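Local coordinates for protein phosphatase (Thermotoga maritima, PDB 1NF2) that probably acts as a magnesium-dependent phosphatase of the haloacid dehalogenase-like family, with a distinctive substrate-binding domain beside its catalytic core, at residues A[3-8]-A[208-213]; A[104-109]-A[138-143]; A[225-230]-A[241-246]. All blocks are in the same frame, centred on the assembly; numbering follows the deposited sequence.

Contact 1: residues A[3-8]-A[208-213]. With MG (magnesium ion), chain F.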
ATOM      1  N   ARG A   3     -13.359 -14.916  10.659  1.00 25.87           N
ATOM      2  CA  ARG A   3     -13.996 -13.690  11.144  1.00 28.60           C
ATOM      3  C   ARG A   3     -13.259 -12.415  10.739  1.00 26.14           C
ATOM      4  O   ARG A   3     -13.717 -11.315  11.039  1.00 24.24           O
ATOM      5  CB  ARG A   3     -14.110 -13.723  12.671  1.00 51.22           C
ATOM      6  CG  ARG A   3     -14.853 -14.926  13.214  1.00 60.70           C
ATOM      7  CD  ARG A   3     -14.941 -14.885  14.733  1.00 67.43           C
ATOM      8  NE  ARG A   3     -15.747 -15.976  15.275  1.00 74.06           N
ATOM      9  CZ  ARG A   3     -15.435 -17.264  15.173  1.00 77.31           C
ATOM     10  NH1 ARG A   3     -14.328 -17.629  14.545  1.00 79.53           N
ATOM     11  NH2 ARG A   3     -16.227 -18.187  15.704  1.00 79.92           N
ATOM     12  N   VAL A   4     -12.125 -12.567  10.060  1.00 23.63           N
ATOM     13  CA  VAL A   4     -11.323 -11.420   9.632  1.00 22.79           C
ATOM     14  C   VAL A   4     -11.005 -11.587   8.151  1.00 20.37           C
ATOM     15  O   VAL A   4     -10.470 -12.606   7.734  1.00 19.06           O
ATOM     16  CB  VAL A   4     -10.017 -11.331  10.459  1.00 25.30           C
ATOM     17  CG1 VAL A   4      -9.167 -10.130  10.006  1.00 24.76           C
ATOM     18  CG2 VAL A   4     -10.370 -11.208  11.938  1.00 22.12           C
ATOM     19  N   PHE A   5     -11.342 -10.571   7.370  1.00 20.72           N
ATOM     20  CA  PHE A   5     -11.166 -10.612   5.926  1.00 20.45           C
ATOM     21  C   PHE A   5     -10.265  -9.485   5.411  1.00 18.94           C
ATOM     22  O   PHE A   5     -10.634  -8.316   5.441  1.00 18.14           O
ATOM     23  CB  PHE A   5     -12.562 -10.554   5.290  1.00 25.56           C
ATOM     24  CG  PHE A   5     -13.490 -11.642   5.784  1.00 27.01           C
ATOM     25  CD1 PHE A   5     -13.435 -12.927   5.239  1.00 27.07           C
ATOM     26  CD2 PHE A   5     -14.359 -11.403   6.844  1.00 28.23           C
ATOM     27  CE1 PHE A   5     -14.228 -13.960   5.747  1.00 28.27           C
ATOM     28  CE2 PHE A   5     -15.158 -12.429   7.362  1.00 30.26           C
ATOM     29  CZ  PHE A   5     -15.090 -13.712   6.814  1.00 27.73           C
ATOM     30  N   VAL A   6      -9.079  -9.850   4.938  1.00 21.97           N
ATOM     31  CA  VAL A   6      -8.117  -8.865   4.445  1.00 22.23           C
ATOM     32  C   VAL A   6      -8.080  -8.820   2.915  1.00 20.77           C
ATOM     33  O   VAL A   6      -7.913  -9.842   2.258  1.00 22.39           O
ATOM     34  CB  VAL A   6      -6.709  -9.176   4.997  1.00 16.44           C
ATOM     35  CG1 VAL A   6      -5.725  -8.079   4.573  1.00 15.74           C
ATOM     36  CG2 VAL A   6      -6.772  -9.279   6.527  1.00 13.60           C
ATOM     37  N   PHE A   7      -8.217  -7.626   2.355  1.00 17.31           N
ATOM     38  CA  PHE A   7      -8.241  -7.466   0.906  1.00 19.31           C
ATOM     39  C   PHE A   7      -7.246  -6.439   0.368  1.00 20.06           C
ATOM     40  O   PHE A   7      -7.209  -5.299   0.834  1.00 20.74           O
ATOM     41  CB  PHE A   7      -9.629  -6.993   0.443  1.00 20.05           C
ATOM     42  CG  PHE A   7     -10.773  -7.831   0.932  1.00 21.05           C
ATOM     43  CD1 PHE A   7     -11.125  -9.007   0.274  1.00 21.67           C
ATOM     44  CD2 PHE A   7     -11.531  -7.421   2.026  1.00 21.07           C
ATOM     45  CE1 PHE A   7     -12.225  -9.767   0.698  1.00 22.77           C
ATOM     46  CE2 PHE A   7     -12.635  -8.176   2.460  1.00 23.49           C
ATOM     47  CZ  PHE A   7     -12.979  -9.349   1.792  1.00 19.74           C
ATOM     48  N   ASP A   8      -6.449  -6.828  -0.618  1.00 25.37           N
ATOM     49  CA  ASP A   8      -5.553  -5.861  -1.243  1.00 26.40           C
ATOM     50  C   ASP A   8      -6.544  -5.138  -2.160  1.00 27.65           C
ATOM     51  O   ASP A   8      -7.610  -5.687  -2.470  1.00 27.56           O
ATOM     52  CB  ASP A   8      -4.478  -6.569  -2.079  1.00 21.37           C
ATOM     53  CG  ASP A   8      -3.452  -5.601  -2.679  1.00 22.92           C
ATOM     54  OD1 ASP A   8      -2.493  -6.073  -3.330  1.00 20.66           O
ATOM     55  OD2 ASP A   8      -3.595  -4.374  -2.507  1.00 21.11           O
ATOM     56  N   GLU A 208      -8.514 -17.561  12.001  1.00 24.57           N
ATOM     57  CA  GLU A 208      -9.757 -16.908  11.615  1.00 22.62           C
ATOM     58  C   GLU A 208      -9.563 -15.799  10.577  1.00 20.00           C
ATOM     59  O   GLU A 208     -10.482 -15.023  10.312  1.00 18.36           O
ATOM     60  CB  GLU A 208     -10.425 -16.329  12.861  1.00 37.06           C
ATOM     61  CG  GLU A 208      -9.452 -15.609  13.769  1.00 42.03           C
ATOM     62  CD  GLU A 208     -10.134 -14.856  14.893  1.00 44.52           C
ATOM     63  OE1 GLU A 208     -11.148 -15.360  15.425  1.00 45.41           O
ATOM     64  OE2 GLU A 208      -9.648 -13.761  15.252  1.00 44.32           O
ATOM     65  N   ILE A 209      -8.379 -15.741   9.975  1.00 18.63           N
ATOM     66  CA  ILE A 209      -8.065 -14.704   8.994  1.00 18.15           C
ATOM     67  C   ILE A 209      -7.901 -15.203   7.566  1.00 17.54           C
ATOM     68  O   ILE A 209      -7.229 -16.201   7.329  1.00 17.15           O
ATOM     69  CB  ILE A 209      -6.756 -13.976   9.364  1.00 28.34           C
ATOM     70  CG1 ILE A 209      -6.846 -13.428  10.792  1.00 31.97           C
ATOM     71  CG2 ILE A 209      -6.498 -12.840   8.388  1.00 29.56           C
ATOM     72  CD1 ILE A 209      -5.599 -12.696  11.246  1.00 35.85           C
ATOM     73  N   VAL A 210      -8.518 -14.493   6.624  1.00 14.26           N
ATOM     74  CA  VAL A 210      -8.400 -14.817   5.206  1.00 14.70           C
ATOM     75  C   VAL A 210      -7.804 -13.586   4.512  1.00 14.72           C
ATOM     76  O   VAL A 210      -8.169 -12.461   4.843  1.00 13.17           O
ATOM     77  CB  VAL A 210      -9.776 -15.083   4.546  1.00 26.87           C
ATOM     78  CG1 VAL A 210      -9.581 -15.625   3.132  1.00 25.68           C
ATOM     79  CG2 VAL A 210     -10.567 -16.046   5.372  1.00 28.16           C
ATOM     80  N   VAL A 211      -6.894 -13.800   3.563  1.00 20.44           N
ATOM     81  CA  VAL A 211      -6.299 -12.686   2.821  1.00 20.90           C
ATOM     82  C   VAL A 211      -6.424 -12.940   1.322  1.00 19.94           C
ATOM     83  O   VAL A 211      -6.218 -14.060   0.851  1.00 20.23           O
ATOM     84  CB  VAL A 211      -4.784 -12.482   3.157  1.00 20.36           C
ATOM     85  CG1 VAL A 211      -4.619 -12.104   4.613  1.00 21.19           C
ATOM     86  CG2 VAL A 211      -4.012 -13.743   2.876  1.00 25.26           C
ATOM     87  N   PHE A 212      -6.803 -11.900   0.585  1.00 16.53           N
ATOM     88  CA  PHE A 212      -6.918 -11.973  -0.868  1.00 15.82           C
ATOM     89  C   PHE A 212      -5.810 -11.076  -1.411  1.00 16.88           C
ATOM     90  O   PHE A 212      -5.675  -9.932  -0.977  1.00 12.42           O
ATOM     91  CB  PHE A 212      -8.276 -11.423  -1.349  1.00 18.78           C
ATOM     92  CG  PHE A 212      -9.458 -12.300  -1.019  1.00 19.35           C
ATOM     93  CD1 PHE A 212     -10.052 -13.085  -1.999  1.00 20.28           C
ATOM     94  CD2 PHE A 212      -9.994 -12.313   0.256  1.00 19.06           C
ATOM     95  CE1 PHE A 212     -11.170 -13.874  -1.713  1.00 19.64           C
ATOM     96  CE2 PHE A 212     -11.111 -13.101   0.556  1.00 22.78           C
ATOM     97  CZ  PHE A 212     -11.697 -13.880  -0.436  1.00 21.03           C
ATOM     98  N   GLY A 213      -5.028 -11.596  -2.349  1.00 27.29           N
ATOM     99  CA  GLY A 213      -3.955 -10.810  -2.921  1.00 30.71           C
ATOM    100  C   GLY A 213      -3.593 -11.236  -4.333  1.00 30.28           C
ATOM    101  O   GLY A 213      -4.161 -12.186  -4.878  1.00 36.09           O
TER
HETATM  102 MG    MG F 282      -2.086  -5.320  -5.677  1.00 44.05          MG

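Contact 2: residues A[104-109]-A[138-143]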
ATOM      1  N   ALA A 104       8.122  14.291  -2.123  1.00 29.92           N
ATOM      2  CA  ALA A 104       8.098  13.663  -0.809  1.00 28.24           C
ATOM      3  C   ALA A 104       6.686  13.457  -0.272  1.00 26.43           C
ATOM      4  O   ALA A 104       5.801  14.282  -0.490  1.00 25.02           O
ATOM      5  CB  ALA A 104       8.906  14.506   0.181  1.00 21.46           C
ATOM      6  N   TYR A 105       6.494  12.345   0.432  1.00 24.49           N
ATOM      7  CA  TYR A 105       5.213  12.021   1.047  1.00 23.81           C
ATOM      8  C   TYR A 105       5.319  12.386   2.519  1.00 23.20           C
ATOM      9  O   TYR A 105       5.951  11.675   3.299  1.00 22.29           O
ATOM     10  CB  TYR A 105       4.921  10.531   0.892  1.00 31.32           C
ATOM     11  CG  TYR A 105       4.481  10.145  -0.502  1.00 33.59           C
ATOM     12  CD1 TYR A 105       3.142  10.223  -0.872  1.00 34.38           C
ATOM     13  CD2 TYR A 105       5.401   9.698  -1.448  1.00 35.29           C
ATOM     14  CE1 TYR A 105       2.725   9.860  -2.149  1.00 35.35           C
ATOM     15  CE2 TYR A 105       4.995   9.333  -2.730  1.00 35.98           C
ATOM     16  CZ  TYR A 105       3.653   9.416  -3.071  1.00 35.71           C
ATOM     17  OH  TYR A 105       3.229   9.045  -4.326  1.00 37.87           O
ATOM     18  N   ILE A 106       4.692  13.497   2.897  1.00 22.63           N
ATOM     19  CA  ILE A 106       4.760  13.973   4.272  1.00 22.09           C
ATOM     20  C   ILE A 106       3.395  14.117   4.929  1.00 22.29           C
ATOM     21  O   ILE A 106       2.577  14.935   4.511  1.00 19.19           O
ATOM     22  CB  ILE A 106       5.470  15.340   4.321  1.00 24.17           C
ATOM     23  CG1 ILE A 106       6.889  15.191   3.765  1.00 22.85           C
ATOM     24  CG2 ILE A 106       5.465  15.887   5.740  1.00 19.46           C
ATOM     25  CD1 ILE A 106       7.566  16.507   3.502  1.00 26.77           C
ATOM     26  N   ASP A 107       3.164  13.331   5.975  1.00 24.54           N
ATOM     27  CA  ASP A 107       1.898  13.374   6.690  1.00 28.14           C
ATOM     28  C   ASP A 107       0.712  13.196   5.758  1.00 28.64           C
ATOM     29  O   ASP A 107      -0.292  13.899   5.864  1.00 28.28           O
ATOM     30  CB  ASP A 107       1.767  14.688   7.455  1.00 57.62           C
ATOM     31  CG  ASP A 107       1.993  14.509   8.937  1.00 63.81           C
ATOM     32  OD1 ASP A 107       1.113  13.909   9.592  1.00 66.92           O
ATOM     33  OD2 ASP A 107       3.049  14.951   9.442  1.00 66.75           O
ATOM     34  N   ASP A 108       0.858  12.262   4.825  1.00 33.44           N
ATOM     35  CA  ASP A 108      -0.195  11.933   3.873  1.00 35.19           C
ATOM     36  C   ASP A 108      -0.496  12.991   2.818  1.00 34.44           C
ATOM     37  O   ASP A 108      -1.638  13.134   2.382  1.00 34.13           O
ATOM     38  CB  ASP A 108      -1.472  11.568   4.636  1.00 34.27           C
ATOM     39  CG  ASP A 108      -2.209  10.409   4.006  1.00 35.44           C
ATOM     40  OD1 ASP A 108      -1.543   9.547   3.394  1.00 34.76           O
ATOM     41  OD2 ASP A 108      -3.448  10.352   4.136  1.00 36.88           O
ATOM     42  N   VAL A 109       0.534  13.728   2.408  1.00 35.43           N
ATOM     43  CA  VAL A 109       0.397  14.750   1.369  1.00 34.36           C
ATOM     44  C   VAL A 109       1.611  14.648   0.445  1.00 33.29           C
ATOM     45  O   VAL A 109       2.747  14.570   0.911  1.00 33.35           O
ATOM     46  CB  VAL A 109       0.334  16.182   1.964  1.00 35.74           C
ATOM     47  CG1 VAL A 109       0.201  17.212   0.840  1.00 33.78           C
ATOM     48  CG2 VAL A 109      -0.845  16.300   2.918  1.00 33.77           C
ATOM     49  N   GLU A 138      13.441  21.755   3.574  1.00 27.90           N
ATOM     50  CA  GLU A 138      13.262  22.087   4.988  1.00 30.62           C
ATOM     51  C   GLU A 138      12.092  21.311   5.593  1.00 31.13           C
ATOM     52  O   GLU A 138      12.163  20.838   6.734  1.00 29.40           O
ATOM     53  CB  GLU A 138      13.030  23.591   5.185  1.00 53.40           C
ATOM     54  CG  GLU A 138      12.493  23.936   6.581  1.00 59.22           C
ATOM     55  CD  GLU A 138      12.449  25.431   6.875  1.00 62.81           C
ATOM     56  OE1 GLU A 138      11.950  26.203   6.032  1.00 64.58           O
ATOM     57  OE2 GLU A 138      12.904  25.831   7.967  1.00 65.28           O
ATOM     58  N   LEU A 139      11.017  21.192   4.822  1.00 33.70           N
ATOM     59  CA  LEU A 139       9.823  20.479   5.256  1.00 34.25           C
ATOM     60  C   LEU A 139      10.208  19.055   5.678  1.00 35.28           C
ATOM     61  O   LEU A 139       9.906  18.616   6.790  1.00 33.56           O
ATOM     62  CB  LEU A 139       8.808  20.445   4.101  1.00 37.76           C
ATOM     63  CG  LEU A 139       7.324  20.230   4.410  1.00 38.38           C
ATOM     64  CD1 LEU A 139       6.851  21.342   5.296  1.00 39.56           C
ATOM     65  CD2 LEU A 139       6.498  20.229   3.132  1.00 38.16           C
ATOM     66  N   VAL A 140      10.890  18.344   4.786  1.00 41.94           N
ATOM     67  CA  VAL A 140      11.311  16.973   5.055  1.00 46.18           C
ATOM     68  C   VAL A 140      12.356  16.888   6.159  1.00 48.97           C
ATOM     69  O   VAL A 140      12.173  16.174   7.143  1.00 49.10           O
ATOM     70  CB  VAL A 140      11.903  16.310   3.794  1.00 54.44           C
ATOM     71  CG1 VAL A 140      12.419  14.917   4.132  1.00 56.43           C
ATOM     72  CG2 VAL A 140      10.849  16.233   2.702  1.00 55.11           C
ATOM     73  N   SER A 141      13.452  17.618   5.986  1.00 69.23           N
ATOM     74  CA  SER A 141      14.542  17.618   6.953  1.00 70.62           C
ATOM     75  C   SER A 141      14.097  17.853   8.391  1.00 71.06           C
ATOM     76  O   SER A 141      14.808  17.500   9.328  1.00 73.71           O
ATOM     77  CB  SER A 141      15.586  18.668   6.563  1.00 44.79           C
ATOM     78  OG  SER A 141      16.182  18.344   5.316  1.00 43.28           O
ATOM     79  N   LYS A 142      12.918  18.437   8.567  1.00 46.91           N
ATOM     80  CA  LYS A 142      12.414  18.720   9.904  1.00 47.20           C
ATOM     81  C   LYS A 142      11.095  18.037  10.261  1.00 45.12           C
ATOM     82  O   LYS A 142      10.661  18.082  11.412  1.00 44.90           O
ATOM     83  CB  LYS A 142      12.278  20.239  10.084  1.00 76.18           C
ATOM     84  CG  LYS A 142      11.365  20.667  11.225  1.00 81.69           C
ATOM     85  CD  LYS A 142      11.580  22.116  11.632  1.00 87.04           C
ATOM     86  CE  LYS A 142      12.884  22.283  12.397  1.00 89.93           C
ATOM     87  NZ  LYS A 142      12.993  23.636  13.010  1.00 91.72           N
ATOM     88  N   MET A 143      10.455  17.388   9.298  1.00 54.95           N
ATOM     89  CA  MET A 143       9.180  16.747   9.596  1.00 50.99           C
ATOM     90  C   MET A 143       9.177  15.249   9.341  1.00 49.59           C
ATOM     91  O   MET A 143       8.292  14.533   9.809  1.00 49.42           O
ATOM     92  CB  MET A 143       8.079  17.416   8.782  1.00 41.00           C
ATOM     93  CG  MET A 143       6.690  17.272   9.360  1.00 38.26           C
ATOM     94  SD  MET A 143       5.845  18.862   9.331  1.00 35.61           S
ATOM     95  CE  MET A 143       6.294  19.393   7.746  1.00 24.41           C
TER

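Contact 3: residues A[225-230]-A[241-246]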
ATOM      1  N   ALA A 225      -1.925 -15.383   7.709  1.00 31.69           N
ATOM      2  CA  ALA A 225      -3.331 -15.769   7.574  1.00 31.32           C
ATOM      3  C   ALA A 225      -3.589 -17.271   7.594  1.00 29.39           C
ATOM      4  O   ALA A 225      -2.713 -18.071   7.252  1.00 31.30           O
ATOM      5  CB  ALA A 225      -3.904 -15.170   6.291  1.00 18.58           C
ATOM      6  N   GLY A 226      -4.803 -17.644   7.991  1.00 24.58           N
ATOM      7  CA  GLY A 226      -5.178 -19.049   8.029  1.00 23.05           C
ATOM      8  C   GLY A 226      -5.624 -19.562   6.665  1.00 21.22           C
ATOM      9  O   GLY A 226      -5.490 -20.743   6.380  1.00 21.51           O
ATOM     10  N   LEU A 227      -6.164 -18.680   5.823  1.00 18.90           N
ATOM     11  CA  LEU A 227      -6.612 -19.076   4.480  1.00 17.77           C
ATOM     12  C   LEU A 227      -6.028 -18.106   3.452  1.00 17.40           C
ATOM     13  O   LEU A 227      -6.106 -16.895   3.636  1.00 15.45           O
ATOM     14  CB  LEU A 227      -8.144 -19.065   4.395  1.00 16.09           C
ATOM     15  CG  LEU A 227      -8.741 -19.496   3.045  1.00 16.06           C
ATOM     16  CD1 LEU A 227      -8.306 -20.912   2.728  1.00 16.14           C
ATOM     17  CD2 LEU A 227     -10.265 -19.404   3.093  1.00 17.62           C
ATOM     18  N   ARG A 228      -5.449 -18.639   2.376  1.00 15.33           N
ATOM     19  CA  ARG A 228      -4.825 -17.788   1.353  1.00 17.31           C
ATOM     20  C   ARG A 228      -5.441 -17.886  -0.052  1.00 15.00           C
ATOM     21  O   ARG A 228      -5.424 -18.942  -0.682  1.00 14.81           O
ATOM     22  CB  ARG A 228      -3.326 -18.100   1.288  1.00 32.67           C
ATOM     23  CG  ARG A 228      -2.633 -17.946   2.642  1.00 40.24           C
ATOM     24  CD  ARG A 228      -1.163 -18.307   2.575  1.00 47.94           C
ATOM     25  NE  ARG A 228      -0.951 -19.737   2.398  1.00 53.90           N
ATOM     26  CZ  ARG A 228      -1.092 -20.637   3.364  1.00 57.93           C
ATOM     27  NH1 ARG A 228      -1.444 -20.249   4.584  1.00 59.67           N
ATOM     28  NH2 ARG A 228      -0.887 -21.925   3.106  1.00 59.08           N
ATOM     29  N   VAL A 229      -5.952 -16.763  -0.544  1.00 17.50           N
ATOM     30  CA  VAL A 229      -6.594 -16.716  -1.855  1.00 15.77           C
ATOM     31  C   VAL A 229      -5.836 -15.827  -2.833  1.00 15.08           C
ATOM     32  O   VAL A 229      -5.642 -14.641  -2.579  1.00 15.29           O
ATOM     33  CB  VAL A 229      -8.048 -16.165  -1.750  1.00 13.39           C
ATOM     34  CG1 VAL A 229      -8.755 -16.315  -3.100  1.00 12.47           C
ATOM     35  CG2 VAL A 229      -8.818 -16.898  -0.656  1.00 10.65           C
ATOM     36  N   ALA A 230      -5.412 -16.413  -3.947  1.00 14.13           N
ATOM     37  CA  ALA A 230      -4.697 -15.683  -4.990  1.00 14.22           C
ATOM     38  C   ALA A 230      -5.675 -15.348  -6.104  1.00 14.35           C
ATOM     39  O   ALA A 230      -6.529 -16.163  -6.447  1.00 16.23           O
ATOM     40  CB  ALA A 230      -3.569 -16.535  -5.549  1.00  8.99           C
ATOM     41  N   ALA A 241       1.673 -20.106  -3.571  1.00 22.82           N
ATOM     42  CA  ALA A 241       1.711 -19.977  -2.117  1.00 21.88           C
ATOM     43  C   ALA A 241       0.306 -19.890  -1.544  1.00 20.56           C
ATOM     44  O   ALA A 241       0.120 -19.931  -0.332  1.00 20.78           O
ATOM     45  CB  ALA A 241       2.499 -18.734  -1.721  1.00 12.38           C
ATOM     46  N   SER A 242      -0.685 -19.764  -2.419  1.00 17.92           N
ATOM     47  CA  SER A 242      -2.072 -19.643  -1.977  1.00 17.22           C
ATOM     48  C   SER A 242      -2.688 -21.010  -1.723  1.00 17.37           C
ATOM     49  O   SER A 242      -2.085 -22.042  -2.002  1.00 17.27           O
ATOM     50  CB  SER A 242      -2.908 -18.937  -3.048  1.00 15.51           C
ATOM     51  OG  SER A 242      -3.160 -19.832  -4.127  1.00 15.62           O
ATOM     52  N   ASP A 243      -3.909 -20.999  -1.203  1.00 19.61           N
ATOM     53  CA  ASP A 243      -4.652 -22.231  -0.962  1.00 18.37           C
ATOM     54  C   ASP A 243      -5.632 -22.417  -2.113  1.00 19.24           C
ATOM     55  O   ASP A 243      -5.831 -23.528  -2.606  1.00 18.87           O
ATOM     56  CB  ASP A 243      -5.443 -22.138   0.339  1.00 15.68           C
ATOM     57  CG  ASP A 243      -4.555 -22.214   1.556  1.00 15.44           C
ATOM     58  OD1 ASP A 243      -3.859 -23.240   1.702  1.00 14.71           O
ATOM     59  OD2 ASP A 243      -4.558 -21.247   2.351  1.00 15.74           O
ATOM     60  N   ILE A 244      -6.219 -21.303  -2.541  1.00 18.36           N
ATOM     61  CA  ILE A 244      -7.215 -21.298  -3.606  1.00 19.82           C
ATOM     62  C   ILE A 244      -6.931 -20.153  -4.569  1.00 18.49           C
ATOM     63  O   ILE A 244      -6.532 -19.070  -4.148  1.00 19.84           O
ATOM     64  CB  ILE A 244      -8.646 -21.055  -3.042  1.00 28.30           C
ATOM     65  CG1 ILE A 244      -8.950 -22.039  -1.908  1.00 27.81           C
ATOM     66  CG2 ILE A 244      -9.669 -21.182  -4.169  1.00 28.93           C
ATOM     67  CD1 ILE A 244      -9.024 -23.490  -2.344  1.00 34.78           C
ATOM     68  N   VAL A 245      -7.133 -20.389  -5.859  1.00 18.38           N
ATOM     69  CA  VAL A 245      -6.954 -19.334  -6.856  1.00 20.02           C
ATOM     70  C   VAL A 245      -8.346 -19.085  -7.445  1.00 18.46           C
ATOM     71  O   VAL A 245      -8.907 -19.914  -8.158  1.00 18.92           O
ATOM     72  CB  VAL A 245      -5.943 -19.747  -7.952  1.00 22.59           C
ATOM     73  CG1 VAL A 245      -6.145 -21.182  -8.321  1.00 28.37           C
ATOM     74  CG2 VAL A 245      -6.102 -18.848  -9.188  1.00 23.35           C
ATOM     75  N   THR A 246      -8.901 -17.937  -7.100  1.00 16.47           N
ATOM     76  CA  THR A 246     -10.231 -17.563  -7.531  1.00 18.33           C
ATOM     77  C   THR A 246     -10.190 -16.948  -8.921  1.00 20.67           C
ATOM     78  O   THR A 246      -9.217 -17.129  -9.666  1.00 20.46           O
ATOM     79  CB  THR A 246     -10.854 -16.579  -6.507  1.00 16.63           C
ATOM     80  OG1 THR A 246     -12.218 -16.303  -6.859  1.00 17.73           O
ATOM     81  CG2 THR A 246     -10.052 -15.272  -6.445  1.00 12.75           C
TER
HETATM   82  O   HOH W   1      -3.491 -22.358   4.764  1.00 48.52           O

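Contact 1: residues A[3-8]-A[208-213]
Val4 to Phe7 pair residue for residue with Ile209 to Phe212 as parallel neighbours in the central sheet of the HAD-type alpha/beta core. The ladder is regular: Val6 N, for instance, reaches Val210 O at 2.8 Å in an almost straight bond (172°). Where it begins, Glu208 O is gripped twice, by Arg3 N in the carbonyl plane and by Val4 N. Beta-branched residues suit the face that meets helix 191-202. There Val6 and Val211 lie side by side, CB to CG1 at 3.6 Å, and Ile209 sends CG2 across to Val6 CG2. The other face carries Phe5, Phe7 and Phe212, with Val210 among them. The rings of Phe7 and Phe212 are tilted 25° to each other and slid apart so that they barely overlap; Phe7 CE1 comes within 3.4 Å of Phe212 CD2, and Val254 of helix 253-258 touches both side chains. Asp8 makes the last of the ladder bonds, from its N to Phe212 O, and its CB packs 3.7 Å from that same oxygen. With CG anti to the backbone N (chi1 -176°), the carboxylate leads toward the metal: OD2 forms a salt bridge with Lys191, while OD1 binds the magnesium ion at 2.5 Å.

Contact 2: residues A[104-109]-A[138-143]
Ile106 reaches from a hairpin onto helix 136-143 and meets Leu139, Val140 and Met143 with its two branches. CG1 stands anti to the carbonyl carbon (chi1 -60°), and the extended second torsion (chi2 168°) then carries CD1 on to the helix, into the tight part of the contact. There CD1 presses on Val140 CG2 at 3.4 Å, closer than usual for two methyl carbons, and rests 3.8 Å from Leu139 CG. Val140 CG2 also takes CB of Ala104, whose single methyl fits the short distance of 3.6 Å. The solvent side is looser. CG2 of Ile106 meets Met143 CG and CE, both at 4.1 Å, as the flexible thioether chain bends across it at about a right angle, and Asp107 OD2 comes only to 4.3 Å from Met143 CG. Cutting Ile106 back to an alanine is likely to leave Val140 and Leu139 without their shared methyl partner and to open a gap between hairpin and helix. Asp107 and Asp108, both in left-handed backbone conformations that aspartate accepts more readily than most residues, form the turn, and Ile106 N bonds to Val109 O across it. This is a beta-hairpin with a two-residue type I' turn, covered by a helix, in the six-stranded alpha/beta domain that stands apart from the HAD core.

Contact 3: residues A[225-230]-A[241-246]
Arg228 and Asp243 hold each other through both backbone and side chain. Asp243 OD2 accepts Arg228 N at 2.8 Å on its anti lone pair, and in return Arg228 O takes two donors, Asp243 N at a short 2.6 Å and Ile244 N at 3.1 Å. Aspartate suits this place: its short carboxylate reaches Arg228 N much as a strand carbonyl would, before the ladder begins. The arginine chain bends at chi3 (-71°) and folds back over the carboxylate, so that OD2 sits above the centre of one guanidinium face. OD1 also lies well out of the guanidinium plane, so its salt bridge with Arg228 NH2 (3.5 Å) rests on charge, with no N-H aimed at it. NE, in contrast, donates within the guanidinium plane to Ala241 O at 2.9 Å. A water donates to both Gly226 O and Asp243 OD2, bridging the two segments. Farther along, Ala230 N to Ile244 O and Thr246 N to Ala230 O continue the parallel ladder. Packing is modest: the small Ala230 lets its CB rest 3.5 Å from Ser242 CB, and Val229 CG1 meets Thr246 CG2 at 3.7 Å. The pairing closes a beta-alpha-beta unit through helix 236-241. Strand 244-245 forms the rim of the sheet, with strand 209-213 beyond 227-230, Phe222 of helix 216-222 against Arg228 and Ser242, and Val257 of helix 253-258 against Val229, Ile244 and Thr246.

In the fold
Starting from the N terminus, strand 4-8 waits some 200 residues for its partner 209-213, so contact 1 closes the longest loop and completes the middle of the core sheet. Contact 2 is nested inside that loop: it ties a hairpin to a helix in the separate six-stranded domain, on the opposite side of the chain's centre, with nearest atoms about 15 Å from contact 1. Contact 3 follows in series, closing a short loop of ten residues. It adjoins contact 1 directly, because strand 227-230 lies next to 209-213, as in the probable bond from Val229 N to Val211 O (3.1 Å). Contacts 1 and 3 together extend the core sheet to its 244-245 edge.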